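PDB 4MNK: chitinase A from Cycas revoluta, which probably hydrolyses chitin as a class V plant chitinase of glycoside hydrolase family 18, and here holds bound N-acetylglucosamine oligosaccharide. Local coordinates for residues A[33-47]-A[73-86]. Sequence-based numbering, arbitrary orientation.
Sequences YAFAELNAPTFEVRV and ISIGGGGSEVRDNF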
loop_
_atom_site.group_PDB
_atom_site.type_symbol
_atom_site.label_atom_id
_atom_site.label_comp_id
_atom_site.label_asym_id
_atom_site.label_seq_id
_atom_site.Cartn_x
_atom_site.Cartn_y
_atom_site.Cartn_z
ATOM N N TYR A 33 7.518 4.076 -6.706
ATOM C CA TYR A 33 8.463 3.020 -7.039
ATOM C C TYR A 33 8.719 2.211 -5.769
ATOM O O TYR A 33 9.146 2.767 -4.757
ATOM C CB TYR A 33 9.763 3.649 -7.543
ATOM C CG TYR A 33 10.829 2.684 -8.014
ATOM C CD1 TYR A 33 11.098 2.536 -9.371
ATOM C CD2 TYR A 33 11.592 1.945 -7.107
ATOM C CE1 TYR A 33 12.080 1.666 -9.818
ATOM C CE2 TYR A 33 12.580 1.064 -7.550
ATOM C CZ TYR A 33 12.816 0.936 -8.908
ATOM O OH TYR A 33 13.792 0.075 -9.367
ATOM N N ALA A 34 8.463 0.906 -5.827
ATOM C CA ALA A 34 8.638 0.010 -4.679
ATOM C C ALA A 34 9.628 -1.105 -5.039
ATOM O O ALA A 34 9.365 -1.854 -5.974
ATOM C CB ALA A 34 7.288 -0.586 -4.276
ATOM N N PHE A 35 10.762 -1.250 -4.342
ATOM C CA PHE A 35 11.181 -0.484 -3.170
ATOM C C PHE A 35 12.682 -0.220 -3.244
ATOM O O PHE A 35 13.444 -1.022 -3.801
ATOM C CB PHE A 35 10.959 -1.291 -1.884
ATOM C CG PHE A 35 9.522 -1.598 -1.574
ATOM C CD1 PHE A 35 8.726 -0.667 -0.916
ATOM C CD2 PHE A 35 8.978 -2.839 -1.898
ATOM C CE1 PHE A 35 7.395 -0.951 -0.614
ATOM C CE2 PHE A 35 7.652 -3.138 -1.594
ATOM C CZ PHE A 35 6.858 -2.193 -0.955
ATOM N N ALA A 36 13.114 0.886 -2.647
ATOM C CA ALA A 36 14.518 1.056 -2.303
ATOM C C ALA A 36 14.792 0.222 -1.052
ATOM O O ALA A 36 13.886 -0.011 -0.240
ATOM C CB ALA A 36 14.827 2.514 -2.053
ATOM N N GLU A 37 16.037 -0.222 -0.902
ATOM C CA GLU A 37 16.434 -1.064 0.227
ATOM C C GLU A 37 17.190 -0.261 1.286
ATOM O O GLU A 37 17.815 0.757 0.979
ATOM C CB GLU A 37 17.271 -2.254 -0.256
ATOM C CG GLU A 37 18.626 -1.879 -0.820
ATOM C CD GLU A 37 19.364 -3.065 -1.413
ATOM O OE1 GLU A 37 20.603 -3.113 -1.291
ATOM O OE2 GLU A 37 18.703 -3.950 -1.998
ATOM N N LEU A 38 17.118 -0.727 2.532
ATOM C CA LEU A 38 17.757 -0.044 3.659
ATOM C C LEU A 38 19.275 -0.166 3.639
ATOM O O LEU A 38 19.973 0.737 4.095
ATOM C CB LEU A 38 17.191 -0.552 4.988
ATOM C CG LEU A 38 15.865 0.073 5.439
ATOM C CD1 LEU A 38 14.679 -0.424 4.617
ATOM C CD2 LEU A 38 15.622 -0.182 6.918
ATOM N N ASN A 39 19.775 -1.281 3.104
ATOM C CA ASN A 39 21.216 -1.508 2.951
ATOM C C ASN A 39 21.976 -1.448 4.284
ATOM O O ASN A 39 22.922 -0.671 4.449
ATOM C CB ASN A 39 21.804 -0.536 1.909
ATOM C CG ASN A 39 23.258 -0.833 1.564
ATOM O OD1 ASN A 39 23.724 -1.969 1.674
ATOM N ND2 ASN A 39 23.980 0.197 1.140
ATOM N N ALA A 40 21.537 -2.267 5.239
ATOM C CA ALA A 40 22.286 -2.497 6.474
ATOM C C ALA A 40 23.650 -3.104 6.123
ATOM O O ALA A 40 23.750 -3.841 5.141
ATOM C CB ALA A 40 21.510 -3.431 7.388
ATOM N N PRO A 41 24.702 -2.809 6.919
ATOM C CA PRO A 41 24.736 -2.014 8.150
ATOM C C PRO A 41 25.025 -0.517 7.978
ATOM O O PRO A 41 24.895 0.239 8.943
ATOM C CB PRO A 41 25.872 -2.671 8.938
ATOM C CG PRO A 41 26.826 -3.112 7.884
ATOM C CD PRO A 41 26.002 -3.465 6.670
ATOM N N THR A 42 25.415 -0.086 6.778
ATOM C CA THR A 42 25.734 1.328 6.557
ATOM C C THR A 42 24.474 2.187 6.504
ATOM O O THR A 42 24.513 3.377 6.826
ATOM C CB THR A 42 26.547 1.572 5.264
ATOM O OG1 THR A 42 25.749 1.247 4.117
ATOM C CG2 THR A 42 27.839 0.757 5.252
ATOM N N PHE A 43 23.365 1.574 6.090
ATOM C CA PHE A 43 22.091 2.275 5.885
ATOM C C PHE A 43 22.217 3.445 4.916
ATOM O O PHE A 43 21.541 4.471 5.048
ATOM C CB PHE A 43 21.438 2.669 7.219
ATOM C CG PHE A 43 21.012 1.490 8.037
ATOM C CD1 PHE A 43 21.760 1.076 9.136
ATOM C CD2 PHE A 43 19.877 0.765 7.686
ATOM C CE1 PHE A 43 21.371 -0.031 9.882
ATOM C CE2 PHE A 43 19.480 -0.340 8.423
ATOM C CZ PHE A 43 20.228 -0.740 9.526
ATOM N N GLU A 44 23.103 3.267 3.939
ATOM C CA GLU A 44 23.153 4.129 2.773
ATOM C C GLU A 44 22.089 3.598 1.820
ATOM O O GLU A 44 22.327 2.667 1.042
ATOM C CB GLU A 44 24.548 4.124 2.136
ATOM C CG GLU A 44 25.695 4.476 3.092
ATOM C CD GLU A 44 25.700 5.927 3.548
ATOM O OE1 GLU A 44 25.171 6.796 2.822
ATOM O OE2 GLU A 44 26.252 6.198 4.636
ATOM N N VAL A 45 20.899 4.180 1.930
ATOM C CA VAL A 45 19.715 3.730 1.200
ATOM C C VAL A 45 19.960 3.780 -0.308
ATOM O O VAL A 45 20.587 4.710 -0.813
ATOM C CB VAL A 45 18.473 4.564 1.605
ATOM C CG1 VAL A 45 17.239 4.170 0.802
ATOM C CG2 VAL A 45 18.199 4.392 3.085
ATOM N N ARG A 46 19.477 2.760 -1.012
ATOM C CA ARG A 46 19.737 2.602 -2.442
ATOM C C ARG A 46 18.661 1.730 -3.086
ATOM O O ARG A 46 17.997 0.953 -2.404
ATOM C CB ARG A 46 21.109 1.947 -2.646
ATOM C CG ARG A 46 21.203 0.540 -2.072
ATOM C CD ARG A 46 22.577 -0.063 -2.242
ATOM N NE ARG A 46 22.568 -1.480 -1.897
ATOM C CZ ARG A 46 23.647 -2.256 -1.862
ATOM N NH1 ARG A 46 23.525 -3.536 -1.541
ATOM N NH2 ARG A 46 24.843 -1.757 -2.148
ATOM N N VAL A 47 18.495 1.833 -4.401
ATOM C CA VAL A 47 17.722 0.806 -5.094
ATOM C C VAL A 47 18.611 -0.432 -5.206
ATOM O O VAL A 47 19.843 -0.302 -5.206
ATOM C CB VAL A 47 17.181 1.250 -6.478
ATOM C CG1 VAL A 47 16.142 2.343 -6.313
ATOM C CG2 VAL A 47 18.303 1.698 -7.401
ATOM N N ILE A 73 9.529 7.487 -4.086
ATOM C CA ILE A 73 10.213 6.211 -3.951
ATOM C C ILE A 73 9.999 5.678 -2.535
ATOM O O ILE A 73 10.224 6.385 -1.549
ATOM C CB ILE A 73 11.710 6.294 -4.372
ATOM C CG1 ILE A 73 12.379 4.917 -4.293
ATOM C CG2 ILE A 73 12.462 7.368 -3.580
ATOM C CD1 ILE A 73 13.643 4.798 -5.124
ATOM N N SER A 74 9.506 4.445 -2.454
ATOM C CA SER A 74 9.211 3.806 -1.178
ATOM C C SER A 74 10.396 2.975 -0.704
ATOM O O SER A 74 10.982 2.209 -1.474
ATOM C CB SER A 74 7.951 2.942 -1.290
ATOM O OG SER A 74 7.612 2.361 -0.044
ATOM N N ILE A 75 10.737 3.141 0.570
ATOM C CA ILE A 75 11.873 2.471 1.183
ATOM C C ILE A 75 11.367 1.392 2.131
ATOM O O ILE A 75 10.558 1.665 3.025
ATOM C CB ILE A 75 12.743 3.476 1.974
ATOM C CG1 ILE A 75 13.268 4.577 1.045
ATOM C CG2 ILE A 75 13.889 2.757 2.694
ATOM C CD1 ILE A 75 13.718 5.839 1.771
ATOM N N GLY A 76 11.841 0.168 1.921
ATOM C CA GLY A 76 11.518 -0.944 2.799
ATOM C C GLY A 76 10.641 -1.980 2.132
ATOM O O GLY A 76 11.056 -2.631 1.175
ATOM N N GLY A 77 9.423 -2.120 2.641
ATOM C CA GLY A 77 8.491 -3.134 2.166
ATOM C C GLY A 77 8.027 -4.015 3.303
ATOM O O GLY A 77 8.499 -3.889 4.435
ATOM N N GLY A 78 7.085 -4.902 3.006
ATOM C CA GLY A 78 6.622 -5.872 3.985
ATOM C C GLY A 78 7.654 -6.969 4.143
ATOM O O GLY A 78 8.569 -7.098 3.327
ATOM N N GLY A 79 7.513 -7.763 5.194
ATOM C CA GLY A 79 8.422 -8.877 5.397
ATOM C C GLY A 79 9.414 -8.648 6.513
ATOM O O GLY A 79 9.730 -7.503 6.871
ATOM N N SER A 80 9.920 -9.760 7.034
ATOM C CA SER A 80 10.713 -9.781 8.254
ATOM C C SER A 80 12.066 -9.087 8.132
ATOM O O SER A 80 12.484 -8.403 9.062
ATOM C CB SER A 80 10.897 -11.223 8.739
ATOM O OG SER A 80 11.612 -11.995 7.790
ATOM N N GLU A 81 12.740 -9.265 6.997
ATOM C CA GLU A 81 14.069 -8.687 6.786
ATOM C C GLU A 81 14.056 -7.160 6.870
ATOM O O GLU A 81 14.929 -6.556 7.504
ATOM C CB GLU A 81 14.650 -9.150 5.457
ATOM N N VAL A 82 13.061 -6.542 6.236
ATOM C CA VAL A 82 12.895 -5.089 6.283
ATOM C C VAL A 82 12.601 -4.624 7.709
ATOM O O VAL A 82 13.221 -3.677 8.196
ATOM C CB VAL A 82 11.789 -4.599 5.310
ATOM C CG1 VAL A 82 11.477 -3.123 5.542
ATOM C CG2 VAL A 82 12.204 -4.831 3.857
ATOM N N ARG A 83 11.665 -5.296 8.373
ATOM C CA ARG A 83 11.304 -4.964 9.749
ATOM C C ARG A 83 12.525 -5.040 10.675
ATOM O O ARG A 83 12.746 -4.145 11.492
ATOM C CB ARG A 83 10.180 -5.880 10.241
ATOM C CG ARG A 83 9.639 -5.539 11.625
ATOM C CD ARG A 83 8.877 -6.715 12.212
ATOM N NE ARG A 83 9.715 -7.912 12.278
ATOM C CZ ARG A 83 9.254 -9.155 12.385
ATOM N NH1 ARG A 83 7.949 -9.393 12.440
ATOM N NH2 ARG A 83 10.108 -10.168 12.431
ATOM N N ASP A 84 13.318 -6.102 10.526
ATOM C CA ASP A 84 14.548 -6.281 11.305
ATOM C C ASP A 84 15.523 -5.133 11.070
ATOM O O ASP A 84 16.128 -4.620 12.015
ATOM C CB ASP A 84 15.243 -7.600 10.943
ATOM C CG ASP A 84 14.436 -8.831 11.332
ATOM O OD1 ASP A 84 13.458 -8.717 12.099
ATOM O OD2 ASP A 84 14.794 -9.925 10.851
ATOM N N ASN A 85 15.670 -4.738 9.807
ATOM C CA ASN A 85 16.566 -3.653 9.436
ATOM C C ASN A 85 16.130 -2.298 9.991
ATOM O O ASN A 85 16.965 -1.550 10.494
ATOM C CB ASN A 85 16.766 -3.604 7.920
ATOM C CG ASN A 85 17.716 -4.676 7.425
ATOM O OD1 ASN A 85 18.460 -5.270 8.205
ATOM N ND2 ASN A 85 17.698 -4.927 6.122
ATOM N N PHE A 86 14.835 -1.990 9.916
ATOM C CA PHE A 86 14.313 -0.767 10.534
ATOM C C PHE A 86 14.552 -0.757 12.043
ATOM O O PHE A 86 14.935 0.267 12.609
ATOM C CB PHE A 86 12.821 -0.581 10.251
ATOM C CG PHE A 86 12.520 0.243 9.026
ATOM C CD1 PHE A 86 11.871 -0.330 7.938
ATOM C CD2 PHE A 86 12.862 1.594 8.967
ATOM C CE1 PHE A 86 11.574 0.426 6.808
ATOM C CE2 PHE A 86 12.574 2.353 7.838
ATOM C CZ PHE A 86 11.927 1.767 6.758
HETATM O O HOH W 1 13.690 -3.335 0.558
#
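The ring of F35 lies across the backbone of G76 and G77, with G77 CA 3.6 Å from its centroid, almost on the ring normal. A34 CB covers the opposite face, and S74 OG meets the ring edge in its plane, 3.3 Å from F35 CD1, while the S74 hydroxyl is hydrogen-bonded to D116. With CG of F35 anti to its carbonyl carbon (chi1 -65°), after a cis A34-F35 peptide, the ring lies over G77, whose lack of a side chain lets it come this close.

Beside it the strands pair in parallel: S74 N donates to Y33 O (2.9 Å), A36 N to S74 O (2.8 Å) and G76 N to A36 O (3.0 Å). A water bridges G76 O (2.8 Å) and, weakly, A36 O. On the face that carries Y33, A36, I73 and I75, I73 CD1 nestles among Y33, A36 and V47, and V45 crosses I75 at about a right angle.

Beyond the strand, L38 spreads its two methyls: CD1 rests on G76 CA and I75 CG2, whereas CD2 stands squarely over the face of F86, 3.7 Å from the ring centroid, and brushes N85 CB. F86 also stacks with Y119.

These neighbouring strands belong to a beta-alpha-beta unit of the family 18 TIM barrel, and F35 at their C-terminal ends touches bound N-acetylglucosamine in the glycan-binding cleft.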